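Local coordinates for protein dipeptide Epimerase (Enterococcus faecalis V583, PDB 3JVA) that belongs to the mandelate racemase/muconate lactonizing enzyme family, whose members join an enolase-type N-terminal domain to a magnesium-binding barrel, at residues T62-I73 / I91-I102; C281-C292 / N313-A321. All blocks are in the same frame, centred on the assembly; numbering follows the deposited sequence.

How the contacts relate
Contact 1 and contact 2 sample the two halves of an enolase-superfamily architecture. In contact 1 (62-73 with 91-102), helices of the N-terminal domain pack together beside its antiparallel sheet; in contact 2 (281-292 with 313-321), the last two parallel strands of the barrel pair edge to edge. Their centres lie 25 Å apart and their nearest atoms about 10 Å, so neither touches the other, and contact 1 closes before contact 2 opens along the chain. Contact 2 runs toward the metal site: the side chain of Asp318 comes within about 6 Å of the magnesium ion held by Asp189, Glu215 and Asp240. Both also border other copies of the protein: contact 1 a second subunit, contact 2 a third.

Contact 1. Residues T62-I73 / I91-I102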
loop_
_atom_site.group_PDB
_atom_site.type_symbol
_atom_site.label_atom_id
_atom_site.label_comp_id
_atom_site.label_asym_id
_atom_site.label_seq_id
_atom_site.Cartn_x
_atom_site.Cartn_y
_atom_site.Cartn_z
ATOM N N THR B 62 30.335 -3.257 30.655
ATOM C CA THR B 62 29.982 -1.861 30.895
ATOM C C THR B 62 31.159 -1.101 31.500
ATOM O O THR B 62 31.436 0.036 31.115
ATOM C CB THR B 62 28.758 -1.767 31.818
ATOM O OG1 THR B 62 27.642 -2.383 31.164
ATOM C CG2 THR B 62 28.413 -0.305 32.117
ATOM N N LEU B 63 31.851 -1.725 32.446
ATOM C CA LEU B 63 33.007 -1.081 33.061
ATOM C C LEU B 63 34.084 -0.833 32.009
ATOM O O LEU B 63 34.651 0.260 31.937
ATOM C CB LEU B 63 33.567 -1.946 34.195
ATOM C CG LEU B 63 32.701 -2.039 35.456
ATOM C CD1 LEU B 63 33.264 -3.095 36.393
ATOM C CD2 LEU B 63 32.647 -0.671 36.149
ATOM N N GLU B 64 34.363 -1.840 31.184
ATOM C CA GLU B 64 35.377 -1.692 30.145
ATOM C C GLU B 64 35.032 -0.570 29.168
ATOM O O GLU B 64 35.882 0.264 28.830
ATOM C CB GLU B 64 35.567 -3.010 29.377
ATOM C CG GLU B 64 36.444 -2.873 28.127
ATOM C CD GLU B 64 36.862 -4.204 27.510
ATOM O OE1 GLU B 64 36.091 -5.182 27.571
ATOM O OE2 GLU B 64 37.970 -4.268 26.939
ATOM N N THR B 65 33.784 -0.539 28.717
ATOM C CA THR B 65 33.360 0.486 27.773
ATOM C C THR B 65 33.414 1.879 28.388
ATOM O O THR B 65 33.866 2.824 27.747
ATOM C CB THR B 65 31.934 0.204 27.254
ATOM O OG1 THR B 65 31.909 -1.087 26.632
ATOM C CG2 THR B 65 31.511 1.260 26.233
ATOM N N ILE B 66 32.969 2.013 29.635
ATOM C CA ILE B 66 33.000 3.321 30.279
ATOM C C ILE B 66 34.428 3.862 30.328
ATOM O O ILE B 66 34.653 5.050 30.106
ATOM C CB ILE B 66 32.421 3.264 31.709
ATOM C CG1 ILE B 66 30.915 2.983 31.636
ATOM C CG2 ILE B 66 32.688 4.587 32.439
ATOM C CD1 ILE B 66 30.252 2.821 32.982
ATOM N N GLU B 67 35.390 2.986 30.607
ATOM C CA GLU B 67 36.796 3.395 30.663
ATOM C C GLU B 67 37.244 3.927 29.307
ATOM O O GLU B 67 37.986 4.915 29.224
ATOM C CB GLU B 67 37.669 2.207 31.067
ATOM C CG GLU B 67 37.391 1.682 32.467
ATOM C CD GLU B 67 38.152 2.433 33.547
ATOM O OE1 GLU B 67 38.088 3.684 33.574
ATOM O OE2 GLU B 67 38.812 1.764 34.374
ATOM N N LEU B 68 36.801 3.270 28.240
ATOM C CA LEU B 68 37.153 3.700 26.889
ATOM C C LEU B 68 36.536 5.072 26.614
ATOM O O LEU B 68 37.215 5.974 26.116
ATOM C CB LEU B 68 36.666 2.682 25.853
ATOM C CG LEU B 68 37.376 1.322 25.810
ATOM C CD1 LEU B 68 36.684 0.404 24.813
ATOM C CD2 LEU B 68 38.842 1.523 25.422
ATOM N N PHE B 69 35.251 5.226 26.939
ATOM C CA PHE B 69 34.555 6.500 26.742
ATOM C C PHE B 69 35.229 7.615 27.545
ATOM O O PHE B 69 35.449 8.719 27.040
ATOM C CB PHE B 69 33.097 6.423 27.221
ATOM C CG PHE B 69 32.205 5.534 26.395
ATOM C CD1 PHE B 69 32.549 5.155 25.097
ATOM C CD2 PHE B 69 30.965 5.144 26.897
ATOM C CE1 PHE B 69 31.667 4.406 24.310
ATOM C CE2 PHE B 69 30.074 4.397 26.122
ATOM C CZ PHE B 69 30.426 4.027 24.821
ATOM N N GLY B 70 35.532 7.318 28.807
ATOM C CA GLY B 70 36.143 8.298 29.687
ATOM C C GLY B 70 37.415 8.930 29.160
ATOM O O GLY B 70 37.577 10.151 29.208
ATOM N N GLN B 71 38.320 8.107 28.650
ATOM C CA GLN B 71 39.577 8.630 28.131
ATOM C C GLN B 71 39.397 9.392 26.826
ATOM O O GLN B 71 40.207 10.258 26.490
ATOM C CB GLN B 71 40.585 7.493 27.951
ATOM C CG GLN B 71 40.994 6.857 29.272
ATOM C CD GLN B 71 41.433 7.896 30.292
ATOM O OE1 GLN B 71 42.459 8.554 30.121
ATOM N NE2 GLN B 71 40.647 8.056 31.353
ATOM N N ALA B 72 38.326 9.086 26.100
ATOM C CA ALA B 72 38.061 9.750 24.832
ATOM C C ALA B 72 37.372 11.098 24.995
ATOM O O ALA B 72 37.412 11.926 24.086
ATOM C CB ALA B 72 37.221 8.849 23.935
ATOM N N ILE B 73 36.732 11.330 26.140
ATOM C CA ILE B 73 36.050 12.605 26.333
ATOM C C ILE B 73 36.812 13.617 27.193
ATOM O O ILE B 73 36.324 14.718 27.429
ATOM C CB ILE B 73 34.620 12.416 26.920
ATOM C CG1 ILE B 73 34.687 11.790 28.312
ATOM C CG2 ILE B 73 33.789 11.547 25.982
ATOM C CD1 ILE B 73 33.308 11.618 28.961
ATOM N N ILE B 91 32.879 5.055 19.055
ATOM C CA ILE B 91 33.612 4.023 19.766
ATOM C C ILE B 91 32.848 2.704 19.853
ATOM O O ILE B 91 33.398 1.645 19.558
ATOM C CB ILE B 91 33.963 4.503 21.201
ATOM C CG1 ILE B 91 34.996 5.638 21.124
ATOM C CG2 ILE B 91 34.488 3.350 22.036
ATOM C CD1 ILE B 91 35.333 6.277 22.456
ATOM N N SER B 92 31.586 2.774 20.257
ATOM C CA SER B 92 30.767 1.576 20.409
ATOM C C SER B 92 29.449 1.645 19.653
ATOM O O SER B 92 28.704 2.617 19.771
ATOM C CB SER B 92 30.471 1.334 21.891
ATOM O OG SER B 92 29.542 0.272 22.046
ATOM N N ALA B 93 29.161 0.592 18.895
ATOM C CA ALA B 93 27.932 0.507 18.120
ATOM C C ALA B 93 26.729 0.242 19.021
ATOM O O ALA B 93 25.594 0.532 18.646
ATOM C CB ALA B 93 28.053 -0.604 17.068
ATOM N N PHE B 94 26.979 -0.304 20.210
ATOM C CA PHE B 94 25.899 -0.607 21.145
ATOM C C PHE B 94 26.384 -0.814 22.578
ATOM O O PHE B 94 27.098 -1.775 22.864
ATOM C CB PHE B 94 25.154 -1.864 20.696
ATOM C CG PHE B 94 23.976 -2.213 21.569
ATOM C CD1 PHE B 94 22.836 -1.418 21.566
ATOM C CD2 PHE B 94 24.015 -3.329 22.399
ATOM C CE1 PHE B 94 21.741 -1.727 22.382
ATOM C CE2 PHE B 94 22.929 -3.652 23.219
ATOM C CZ PHE B 94 21.790 -2.848 23.210
ATOM N N ALA B 95 25.982 0.084 23.475
ATOM C CA ALA B 95 26.356 0.005 24.882
ATOM C C ALA B 95 25.517 0.999 25.677
ATOM O O ALA B 95 26.044 1.932 26.280
ATOM C CB ALA B 95 27.840 0.319 25.053
ATOM N N PRO B 96 24.189 0.801 25.699
ATOM C CA PRO B 96 23.294 1.704 26.429
ATOM C C PRO B 96 23.624 1.929 27.903
ATOM O O PRO B 96 23.461 3.037 28.412
ATOM C CB PRO B 96 21.910 1.076 26.214
ATOM C CG PRO B 96 22.218 -0.388 25.963
ATOM C CD PRO B 96 23.440 -0.309 25.085
ATOM N N ALA B 97 24.081 0.890 28.598
ATOM C CA ALA B 97 24.418 1.048 30.010
ATOM C C ALA B 97 25.610 1.995 30.165
ATOM O O ALA B 97 25.557 2.934 30.957
ATOM C CB ALA B 97 24.740 -0.305 30.637
ATOM N N ALA B 98 26.672 1.750 29.399
ATOM C CA ALA B 98 27.877 2.585 29.470
ATOM C C ALA B 98 27.608 4.015 29.004
ATOM O O ALA B 98 28.069 4.970 29.622
ATOM C CB ALA B 98 29.007 1.962 28.641
ATOM N N LYS B 99 26.865 4.166 27.912
ATOM C CA LYS B 99 26.553 5.501 27.407
ATOM C C LYS B 99 25.685 6.283 28.392
ATOM O O LYS B 99 25.861 7.487 28.566
ATOM C CB LYS B 99 25.869 5.403 26.044
ATOM C CG LYS B 99 26.791 4.790 24.989
ATOM C CD LYS B 99 26.163 4.710 23.605
ATOM C CE LYS B 99 27.136 4.040 22.632
ATOM N NZ LYS B 99 26.570 3.870 21.255
ATOM N N ALA B 100 24.749 5.602 29.038
ATOM C CA ALA B 100 23.890 6.268 30.012
ATOM C C ALA B 100 24.718 6.772 31.197
ATOM O O ALA B 100 24.476 7.863 31.717
ATOM C CB ALA B 100 22.809 5.306 30.509
ATOM N N ALA B 101 25.689 5.975 31.625
ATOM C CA ALA B 101 26.523 6.353 32.762
ATOM C C ALA B 101 27.241 7.678 32.484
ATOM O O ALA B 101 27.238 8.586 33.314
ATOM C CB ALA B 101 27.530 5.245 33.068
ATOM N N ILE B 102 27.839 7.793 31.304
ATOM C CA ILE B 102 28.539 9.018 30.929
ATOM C C ILE B 102 27.557 10.173 30.749
ATOM O O ILE B 102 27.785 11.281 31.235
ATOM C CB ILE B 102 29.302 8.853 29.597
ATOM C CG1 ILE B 102 30.459 7.859 29.764
ATOM C CG2 ILE B 102 29.801 10.209 29.109
ATOM C CD1 ILE B 102 31.543 8.313 30.741
HETATM O O HOH W 1 27.844 -1.303 28.457
HETATM O O HOH W 2 30.609 -1.324 23.904
#
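Phe69, from helix 59-73, fits knobs-into-holes among Ala98, Lys99 and Ile102 of helix 96-114 and Ile91 at the end of helix 81-91. With CG anti to its own carbonyl carbon (chi1 -68°), the ring is carried across to the other segment, where Ile91 slides past it in the opposite direction and meets its edge, CG2 lying 3.8 Å from Phe69 CE1. On the far rim Lys99 approaches obliquely, its CG 3.5 Å from Phe69 CE2. The lysine chain continues fully extended, so that its methylenes pass the ring while NZ goes on to the backbone oxygen of Ser92 and a salt bridge with Asp89. Within its own helix, Thr65 CG2 lies over one face of the ring, offset toward the rim.

The reciprocal knob is Ala98, set among Thr62, Thr65, Ile66 and Phe69. Its small side chain lets the helices come close, the segment axes approaching to 8.6 Å at a crossing angle of -46°. Thr65 CG2 rests 3.5 Å from Ala98 CB. This is the helical layer of the enolase-type N-terminal domain, packed against its antiparallel sheet: Ile66 also touches Ala32 and Val34 of strand 29-38. Ile66 CD1 reaches Ala101 CB at 3.6 Å. Farther along, Ile73 and Ile102 extend toward each other tip to tip, with Ile73 CD1 3.8 Å from Ile102 CG2, and Ala72 CB meets Ile91 CD1 at 3.5 Å.

A water joins two buried hydroxyls, giving a hydrogen to Thr65 OG1 and bonding to Ser92 OG, while Thr65 OG1 also bonds the backbone oxygen of Gly61. Ser92 OG accepts from Phe94 N in an ST turn, and Phe94 meets its counterpart Phe94 of a second subunit, the ring planes about 85° apart.

Contact 2. Residues C281-C292 / N313-A321; sequences CETAGIECMIGC and NITRADLDA
Asn313 inserts its side chain between the end of helix 271-284 and the start of strand 287-290, at the point where a beta-alpha-beta crossover returns to the sheet. The crossover runs from strand 287-290 through helix 298-310 to strand 314-317, its parallel neighbour in the barrel of this enolase-type domain. Asn313 swings CG away from its own backbone N (chi1 -162°), which aims ND2 at the carbonyl of Ile286. The bond is 2.9 Å long from ND2 to Ile286 O and nearly straight at 169°; it uses a lone pair of the oxygen and lies in the amide plane. Asn278 OD1 takes a second bond from ND2, fixing how the amide is turned. Glu282 slides past in the opposite direction, its CB 3.6 Å from Asn313 CG, while a water links Glu282 OE2 to Asn313 N. The main chain of Asn313 begins the strand pairing, its O accepting from Cys288 N.

Ile290, deep in the sheet, packs CG2 against Ile314 CG2 at 3.9 Å, and beyond it against Ala317 and Leu319. These side chains face helix 298-310, where Ala304 meets both Ile290 and Leu319. A beta bulge shifts the register between Cys288 and Met289; Met289 thereby pairs with Arg316, on the other sheet face from Ile290. The two side chains cross at about a right angle, with Met289 CG 3.5 Å from Arg316 CB, while Arg316 NE forms a salt bridge with Glu212.

Cys292 extends the contact past the strands. Its SG, turned between the backbone N and the carbonyl carbon (chi1 60°), lies 4.0 Å from Ala321 CB. A water accepts from Cys292 N and lies 2.6 Å from Asp318 OD2, to which it probably donates.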
loop_
_atom_site.group_PDB
_atom_site.type_symbol
_atom_site.label_atom_id
_atom_site.label_comp_id
_atom_site.label_asym_id
_atom_site.label_seq_id
_atom_site.Cartn_x
_atom_site.Cartn_y
_atom_site.Cartn_z
ATOM N N CYS B 281 7.416 10.390 20.380
ATOM C CA CYS B 281 6.140 9.847 20.844
ATOM C C CYS B 281 5.100 10.948 21.028
ATOM O O CYS B 281 3.959 10.826 20.575
ATOM C CB CYS B 281 6.336 9.095 22.164
ATOM S SG CYS B 281 7.258 7.549 22.023
ATOM N N GLU B 282 5.498 12.022 21.703
ATOM C CA GLU B 282 4.603 13.142 21.950
ATOM C C GLU B 282 4.045 13.676 20.631
ATOM O O GLU B 282 2.856 13.952 20.517
ATOM C CB GLU B 282 5.357 14.242 22.704
ATOM C CG GLU B 282 4.537 15.468 23.051
ATOM C CD GLU B 282 5.296 16.413 23.967
ATOM O OE1 GLU B 282 6.474 16.699 23.679
ATOM O OE2 GLU B 282 4.713 16.872 24.969
ATOM N N THR B 283 4.913 13.809 19.634
ATOM C CA THR B 283 4.505 14.303 18.326
ATOM C C THR B 283 3.489 13.363 17.678
ATOM O O THR B 283 2.559 13.806 16.995
ATOM C CB THR B 283 5.736 14.472 17.426
ATOM O OG1 THR B 283 6.615 15.424 18.033
ATOM C CG2 THR B 283 5.345 14.969 16.046
ATOM N N ALA B 284 3.653 12.067 17.922
ATOM C CA ALA B 284 2.752 11.055 17.383
ATOM C C ALA B 284 1.486 10.890 18.231
ATOM O O ALA B 284 0.595 10.114 17.880
ATOM C CB ALA B 284 3.484 9.725 17.281
ATOM N N GLY B 285 1.413 11.610 19.347
ATOM C CA GLY B 285 0.249 11.517 20.216
ATOM C C GLY B 285 0.265 10.288 21.112
ATOM O O GLY B 285 -0.782 9.802 21.549
ATOM N N ILE B 286 1.462 9.790 21.390
ATOM C CA ILE B 286 1.652 8.615 22.229
ATOM C C ILE B 286 2.351 9.032 23.520
ATOM O O ILE B 286 3.378 9.707 23.479
ATOM C CB ILE B 286 2.526 7.572 21.492
ATOM C CG1 ILE B 286 1.770 7.052 20.267
ATOM C CG2 ILE B 286 2.910 6.434 22.425
ATOM C CD1 ILE B 286 2.550 6.038 19.458
ATOM N N GLU B 287 1.784 8.658 24.663
ATOM C CA GLU B 287 2.405 9.002 25.936
ATOM C C GLU B 287 3.547 8.052 26.264
ATOM O O GLU B 287 3.621 6.934 25.728
ATOM C CB GLU B 287 1.369 8.977 27.068
ATOM C CG GLU B 287 0.454 10.191 27.080
ATOM C CD GLU B 287 -0.641 10.107 28.135
ATOM O OE1 GLU B 287 -0.457 9.408 29.152
ATOM O OE2 GLU B 287 -1.689 10.758 27.948
ATOM N N CYS B 288 4.438 8.507 27.143
ATOM C CA CYS B 288 5.583 7.710 27.562
ATOM C C CYS B 288 5.595 7.440 29.058
ATOM O O CYS B 288 5.079 8.223 29.850
ATOM C CB CYS B 288 6.897 8.425 27.211
ATOM S SG CYS B 288 7.331 8.386 25.458
ATOM N N MET B 289 6.168 6.305 29.432
ATOM C CA MET B 289 6.345 5.975 30.834
ATOM C C MET B 289 7.847 5.810 30.921
ATOM O O MET B 289 8.509 5.638 29.899
ATOM C CB MET B 289 5.679 4.650 31.212
ATOM C CG MET B 289 5.971 4.236 32.658
ATOM S SD MET B 289 4.960 2.836 33.246
ATOM C CE MET B 289 6.022 1.470 32.897
ATOM N N ILE B 290 8.403 5.895 32.120
ATOM C CA ILE B 290 9.832 5.684 32.258
ATOM C C ILE B 290 10.002 4.666 33.375
ATOM O O ILE B 290 9.373 4.779 34.433
ATOM C CB ILE B 290 10.605 7.000 32.566
ATOM C CG1 ILE B 290 12.112 6.712 32.572
ATOM C CG2 ILE B 290 10.152 7.592 33.892
ATOM C CD1 ILE B 290 12.991 7.950 32.350
ATOM N N GLY B 291 10.813 3.647 33.111
ATOM C CA GLY B 291 11.039 2.599 34.088
ATOM C C GLY B 291 12.481 2.502 34.544
ATOM O O GLY B 291 13.255 3.453 34.394
ATOM N N CYS B 292 12.850 1.348 35.093
ATOM C CA CYS B 292 14.206 1.137 35.580
ATOM C C CYS B 292 14.620 -0.320 35.468
ATOM O O CYS B 292 13.783 -1.203 35.242
ATOM C CB CYS B 292 14.322 1.589 37.043
ATOM S SG CYS B 292 13.224 0.710 38.189
ATOM N N ASN B 313 4.970 14.839 28.508
ATOM C CA ASN B 313 4.549 13.586 27.891
ATOM C C ASN B 313 4.975 12.301 28.602
ATOM O O ASN B 313 4.509 11.217 28.242
ATOM C CB ASN B 313 4.987 13.542 26.424
ATOM C CG ASN B 313 4.223 12.506 25.632
ATOM O OD1 ASN B 313 2.994 12.565 25.533
ATOM N ND2 ASN B 313 4.941 11.546 25.067
ATOM N N ILE B 314 5.866 12.397 29.585
ATOM C CA ILE B 314 6.247 11.205 30.345
ATOM C C ILE B 314 5.242 11.279 31.482
ATOM O O ILE B 314 5.476 11.914 32.507
ATOM C CB ILE B 314 7.701 11.275 30.871
ATOM C CG1 ILE B 314 8.678 11.351 29.686
ATOM C CG2 ILE B 314 8.020 10.021 31.691
ATOM C CD1 ILE B 314 10.151 11.379 30.097
ATOM N N THR B 315 4.107 10.625 31.268
ATOM C CA THR B 315 2.988 10.659 32.196
ATOM C C THR B 315 2.915 9.578 33.258
ATOM O O THR B 315 2.089 9.665 34.167
ATOM C CB THR B 315 1.685 10.628 31.413
ATOM O OG1 THR B 315 1.611 9.398 30.686
ATOM C CG2 THR B 315 1.634 11.787 30.436
ATOM N N ARG B 316 3.756 8.558 33.131
ATOM C CA ARG B 316 3.792 7.461 34.090
ATOM C C ARG B 316 5.232 7.183 34.493
ATOM O O ARG B 316 6.155 7.437 33.725
ATOM C CB ARG B 316 3.191 6.191 33.479
ATOM C CG ARG B 316 1.711 6.289 33.134
ATOM C CD ARG B 316 1.206 4.937 32.658
ATOM N NE ARG B 316 -0.239 4.896 32.437
ATOM C CZ ARG B 316 -0.850 5.273 31.318
ATOM N NH1 ARG B 316 -0.151 5.735 30.287
ATOM N NH2 ARG B 316 -2.171 5.167 31.224
ATOM N N ALA B 317 5.418 6.658 35.700
ATOM C CA ALA B 317 6.754 6.343 36.181
ATOM C C ALA B 317 6.775 5.060 37.002
ATOM O O ALA B 317 5.909 4.831 37.848
ATOM C CB ALA B 317 7.298 7.504 37.006
ATOM N N ASP B 318 7.762 4.220 36.720
ATOM C CA ASP B 318 7.960 2.958 37.421
ATOM C C ASP B 318 9.412 3.046 37.877
ATOM O O ASP B 318 10.286 2.373 37.341
ATOM C CB ASP B 318 7.746 1.783 36.456
ATOM C CG ASP B 318 8.025 0.436 37.098
ATOM O OD1 ASP B 318 7.769 0.290 38.311
ATOM O OD2 ASP B 318 8.493 -0.480 36.387
ATOM N N LEU B 319 9.650 3.906 38.864
ATOM C CA LEU B 319 10.997 4.151 39.385
ATOM C C LEU B 319 11.043 3.781 40.861
ATOM O O LEU B 319 11.114 4.649 41.726
ATOM C CB LEU B 319 11.341 5.631 39.199
ATOM C CG LEU B 319 11.212 6.151 37.763
ATOM C CD1 LEU B 319 11.355 7.665 37.752
ATOM C CD2 LEU B 319 12.271 5.496 36.876
ATOM N N ASP B 320 11.032 2.481 41.126
ATOM C CA ASP B 320 11.003 1.959 42.488
ATOM C C ASP B 320 12.256 1.222 42.951
ATOM O O ASP B 320 12.256 0.627 44.026
ATOM C CB ASP B 320 9.804 1.014 42.612
ATOM C CG ASP B 320 9.898 -0.173 41.663
ATOM O OD1 ASP B 320 10.723 -0.137 40.717
ATOM O OD2 ASP B 320 9.140 -1.144 41.853
ATOM N N ALA B 321 13.324 1.265 42.162
ATOM C CA ALA B 321 14.540 0.546 42.532
ATOM C C ALA B 321 15.121 0.891 43.906
ATOM O O ALA B 321 15.595 0.000 44.612
ATOM C CB ALA B 321 15.606 0.731 41.453
HETATM O O HOH W 3 6.782 16.209 26.925
HETATM O O HOH W 4 -1.763 6.767 27.993
HETATM O O HOH W 5 2.505 6.842 30.129
HETATM O O HOH W 6 10.854 -0.833 35.308
#